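Local atomic coordinates of FrpC operon protein (Neisseria meningitidis, PDB entry 5EDF), a protein that is FrpD, an iron-regulated protein that binds FrpC, with a putative part in adhesion but no firmly established function of its own. Residues 150-155 with 164-169. Numbering follows the deposited sequence.
Sequences EFYYIK and THRNNR
Phe151 and His165 face each other as a hydrogen-bonded antiparallel pair: Phe151 N donates to His165 O (2.8 Å) and His165 N to Phe151 O (2.9 Å), with non-hydrogen-bonded pairs Glu150–Arg166 and Tyr152–Thr164 on either side. Those flanking pairs put four side chains on one face of the sheet. There Arg166, in the conformer given here, one of two modelled, takes hold of Glu150 side-on, NE reaching OE2 at 3.2 Å and NH2 reaching OE1 at 3.0 Å. It is a salt bridge of two bonds but not a coplanar one: the carboxylate and guanidinium planes stand 71° apart, and both nitrogens come in from above the carboxylate plane. With CG between its backbone N and carbonyl carbon (chi1 52°) and a bend at chi3 (43°), Arg166 brings its guanidinium beside Thr164, whose CG2 lies over one guanidinium face, offset toward the rim. Thr164 CG2 also makes an off-centre CH-pi contact, 4.1 Å from the centroid of the Tyr152 ring. On the opposite face, the CD2 edge of the Phe151 ring lies 3.7 Å from His165 O; His165 ND1 hydrogen-bonds to Thr180 OG1 and NE2 to the backbone N of Leu203. The segments belong to a beta hairpin, strands 150-155 and 161-167, set between strands 133-138 and 178-186 in the large antiparallel sheet of FrpD.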
ATOM      1  N   GLU A 150       0.520   4.068 -19.866  1.00 15.65           N
ATOM      2  CA  GLU A 150       0.307   3.263 -18.659  1.00 13.89           C
ATOM      3  C   GLU A 150       1.251   2.085 -18.689  1.00 13.73           C
ATOM      4  O   GLU A 150       1.647   1.606 -19.770  1.00 16.84           O
ATOM      5  CB  GLU A 150      -1.146   2.824 -18.541  1.00 15.40           C
ATOM      6  CG  GLU A 150      -2.080   3.952 -18.992  1.00 21.59           C
ATOM      7  CD  GLU A 150      -3.463   3.924 -18.400  1.00 22.60           C
ATOM      8  OE1 GLU A 150      -4.001   2.819 -18.198  1.00 23.29           O
ATOM      9  OE2 GLU A 150      -4.009   5.032 -18.170  1.00 23.46           O
ATOM     10  N   PHE A 151       1.682   1.669 -17.521  1.00 13.85           N
ATOM     11  CA  PHE A 151       2.567   0.535 -17.316  1.00 13.18           C
ATOM     12  C   PHE A 151       1.930  -0.459 -16.362  1.00 13.89           C
ATOM     13  O   PHE A 151       1.226  -0.058 -15.406  1.00 13.90           O
ATOM     14  CB  PHE A 151       3.869   0.996 -16.656  1.00 14.03           C
ATOM     15  CG  PHE A 151       4.667   1.935 -17.468  1.00 17.62           C
ATOM     16  CD1 PHE A 151       5.608   1.441 -18.356  1.00 21.92           C
ATOM     17  CD2 PHE A 151       4.483   3.290 -17.381  1.00 19.48           C
ATOM     18  CE1 PHE A 151       6.378   2.288 -19.139  1.00 26.66           C
ATOM     19  CE2 PHE A 151       5.247   4.170 -18.171  1.00 24.36           C
ATOM     20  CZ  PHE A 151       6.208   3.656 -19.047  1.00 24.55           C
ATOM     21  N   TYR A 152       2.173  -1.741 -16.569  1.00 12.02           N
ATOM     22  CA  TYR A 152       1.761  -2.809 -15.700  1.00 11.67           C
ATOM     23  C   TYR A 152       2.946  -3.649 -15.360  1.00 14.22           C
ATOM     24  O   TYR A 152       3.739  -3.958 -16.254  1.00 14.43           O
ATOM     25  CB  TYR A 152       0.704  -3.706 -16.367  1.00 12.86           C
ATOM     26  CG  TYR A 152      -0.573  -3.013 -16.759  1.00 11.78           C
ATOM     27  CD1 TYR A 152      -1.697  -3.041 -15.948  1.00 12.96           C
ATOM     28  CD2 TYR A 152      -0.658  -2.298 -17.958  1.00 12.99           C
ATOM     29  CE1 TYR A 152      -2.865  -2.397 -16.330  1.00 14.41           C
ATOM     30  CE2 TYR A 152      -1.825  -1.648 -18.334  1.00 13.84           C
ATOM     31  CZ  TYR A 152      -2.932  -1.701 -17.525  1.00 13.23           C
ATOM     32  OH  TYR A 152      -4.089  -1.101 -17.906  1.00 14.83           O
ATOM     33  N   TYR A 153       3.063  -4.052 -14.112  1.00 12.26           N
ATOM     34  CA  TYR A 153       4.022  -5.018 -13.635  1.00 13.00           C
ATOM     35  C   TYR A 153       3.258  -6.109 -12.910  1.00 12.65           C
ATOM     36  O   TYR A 153       2.627  -5.843 -11.886  1.00 13.24           O
ATOM     37  CB  TYR A 153       5.086  -4.364 -12.778  1.00 13.12           C
ATOM     38  CG  TYR A 153       5.718  -3.157 -13.454  1.00 12.76           C
ATOM     39  CD1 TYR A 153       6.651  -3.316 -14.451  1.00 12.84           C
ATOM     40  CD2 TYR A 153       5.376  -1.868 -13.099  1.00 15.75           C
ATOM     41  CE1 TYR A 153       7.214  -2.207 -15.107  1.00 15.42           C
ATOM     42  CE2 TYR A 153       5.929  -0.777 -13.727  1.00 17.73           C
ATOM     43  CZ  TYR A 153       6.857  -0.953 -14.727  1.00 16.69           C
ATOM     44  OH  TYR A 153       7.436   0.147 -15.336  1.00 18.04           O
ATOM     45  N   ILE A 154       3.325  -7.337 -13.393  1.00 13.47           N
ATOM     46  CA  ILE A 154       2.511  -8.440 -12.914  1.00 13.30           C
ATOM     47  C   ILE A 154       3.398  -9.555 -12.391  1.00 14.89           C
ATOM     48  O   ILE A 154       4.234 -10.077 -13.114  1.00 16.77           O
ATOM     49  CB  ILE A 154       1.589  -8.991 -14.032  1.00 14.54           C
ATOM     50  CG1 ILE A 154       0.692  -7.880 -14.545  1.00 15.58           C
ATOM     51  CG2 ILE A 154       0.790 -10.180 -13.528  1.00 16.13           C
ATOM     52  CD1 ILE A 154      -0.253  -8.276 -15.643  1.00 16.83           C
ATOM     53  N   LYS A 155       3.182  -9.957 -11.146  1.00 14.95           N
ATOM     54  CA  LYS A 155       3.864 -11.074 -10.490  1.00 19.43           C
ATOM     55  C   LYS A 155       2.868 -12.216 -10.325  1.00 15.77           C
ATOM     56  O   LYS A 155       1.755 -11.970  -9.948  1.00 16.87           O
ATOM     57  CB  LYS A 155       4.330 -10.564  -9.099  1.00 25.66           C
ATOM     58  CG  LYS A 155       4.992 -11.535  -8.110  1.00 30.55           C
ATOM     59  CD  LYS A 155       5.220 -10.777  -6.780  1.00 30.25           C
ATOM     60  CE  LYS A 155       6.096 -11.496  -5.809  1.00 37.95           C
ATOM     61  NZ  LYS A 155       5.250 -12.186  -4.867  1.00 25.27           N
ATOM     62  N   THR A 164       0.000  -1.039 -11.364  1.00 10.19           N
ATOM     63  CA  THR A 164      -0.361  -0.219 -12.541  1.00 11.17           C
ATOM     64  C   THR A 164       0.076   1.203 -12.294  1.00 11.95           C
ATOM     65  O   THR A 164      -0.222   1.789 -11.273  1.00 13.82           O
ATOM     66  CB  THR A 164      -1.858  -0.254 -12.816  1.00 11.13           C
ATOM     67  OG1 THR A 164      -2.336  -1.597 -12.831  1.00 13.46           O
ATOM     68  CG2 THR A 164      -2.210   0.417 -14.163  1.00 14.41           C
ATOM     69  N   HIS A 165       0.852   1.754 -13.207  1.00 12.66           N
ATOM     70  CA  HIS A 165       1.436   3.103 -13.062  1.00 11.84           C
ATOM     71  C   HIS A 165       1.065   3.888 -14.297  1.00 13.26           C
ATOM     72  O   HIS A 165       1.358   3.445 -15.406  1.00 14.96           O
ATOM     73  CB  HIS A 165       2.958   2.949 -12.941  1.00 12.97           C
ATOM     74  CG  HIS A 165       3.699   4.204 -12.599  1.00 13.83           C
ATOM     75  ND1 HIS A 165       3.482   4.910 -11.429  1.00 12.96           N
ATOM     76  CD2 HIS A 165       4.691   4.857 -13.250  1.00 16.15           C
ATOM     77  CE1 HIS A 165       4.290   5.957 -11.398  1.00 15.49           C
ATOM     78  NE2 HIS A 165       5.068   5.923 -12.469  1.00 16.35           N
ATOM     79  N   ARG A 166       0.384   5.018 -14.150  1.00 12.91           N
ATOM     80  CA  ARG A 166      -0.202   5.707 -15.289  0.50 14.10           C
ATOM     81  C   ARG A 166      -0.056   7.218 -15.213  1.00 16.32           C
ATOM     82  O   ARG A 166      -0.066   7.815 -14.131  1.00 17.24           O
ATOM     83  CB  ARG A 166      -1.681   5.349 -15.410  0.50 16.64           C
ATOM     84  CG  ARG A 166      -2.460   5.545 -14.130  0.50 21.22           C
ATOM     85  CD  ARG A 166      -3.956   5.366 -14.296  0.50 27.09           C
ATOM     86  NE  ARG A 166      -4.363   4.222 -15.120  0.50 28.87           N
ATOM     87  CZ  ARG A 166      -4.752   3.042 -14.643  0.50 27.65           C
ATOM     88  NH1 ARG A 166      -4.776   2.803 -13.336  0.50 22.80           N
ATOM     89  NH2 ARG A 166      -5.133   2.093 -15.487  0.50 21.43           N
ATOM     90  N   ASN A 167       0.047   7.850 -16.373  1.00 17.71           N
ATOM     91  CA  ASN A 167       0.054   9.299 -16.435  1.00 19.11           C
ATOM     92  C   ASN A 167      -1.390   9.788 -16.484  1.00 20.18           C
ATOM     93  O   ASN A 167      -2.167   9.361 -17.323  1.00 22.61           O
ATOM     94  CB  ASN A 167       0.804   9.813 -17.666  1.00 22.63           C
ATOM     95  CG  ASN A 167       1.136  11.303 -17.571  1.00 26.39           C
ATOM     96  OD1 ASN A 167       0.705  11.998 -16.650  1.00 24.21           O
ATOM     97  ND2 ASN A 167       1.903  11.805 -18.550  1.00 29.44           N
ATOM     98  N   ASN A 168      -1.751  10.681 -15.573  1.00 21.03           N
ATOM     99  CA  ASN A 168      -3.109  11.204 -15.481  1.00 22.55           C
ATOM    100  C   ASN A 168      -3.305  12.506 -16.235  1.00 28.30           C
ATOM    101  O   ASN A 168      -4.418  13.013 -16.325  1.00 30.31           O
ATOM    102  CB  ASN A 168      -3.486  11.410 -14.022  1.00 29.28           C
ATOM    103  CG  ASN A 168      -3.560  10.116 -13.293  1.00 33.24           C
ATOM    104  OD1 ASN A 168      -4.451   9.318 -13.548  1.00 35.56           O
ATOM    105  ND2 ASN A 168      -2.581   9.858 -12.445  1.00 27.48           N
ATOM    106  N   ARG A 169      -2.223  13.038 -16.768  1.00 24.42           N
ATOM    107  CA  ARG A 169      -2.274  14.254 -17.581  1.00 28.27           C
ATOM    108  C   ARG A 169      -3.103  14.048 -18.848  1.00 28.47           C
ATOM    109  O   ARG A 169      -2.937  13.039 -19.548  1.00 29.85           O
ATOM    110  CB  ARG A 169      -0.858  14.649 -17.963  1.00 26.51           C
ATOM    111  CG  ARG A 169      -0.750  15.962 -18.739  1.00 31.31           C
ATOM    112  CD  ARG A 169       0.638  16.068 -19.264  1.00 31.14           C
ATOM    113  NE  ARG A 169       0.884  17.346 -19.935  1.00 39.48           N
ATOM    114  CZ  ARG A 169       2.059  17.704 -20.440  1.00 40.66           C
ATOM    115  NH1 ARG A 169       3.103  16.877 -20.365  1.00 39.54           N
ATOM    116  NH2 ARG A 169       2.192  18.887 -21.028  1.00 44.99           N
TER
HETATM  117  O   HOH W   1      -2.448   7.445 -19.183  1.00 22.55           O
HETATM  118  O   HOH W   2      -5.819  -0.328 -15.707  1.00 18.76           O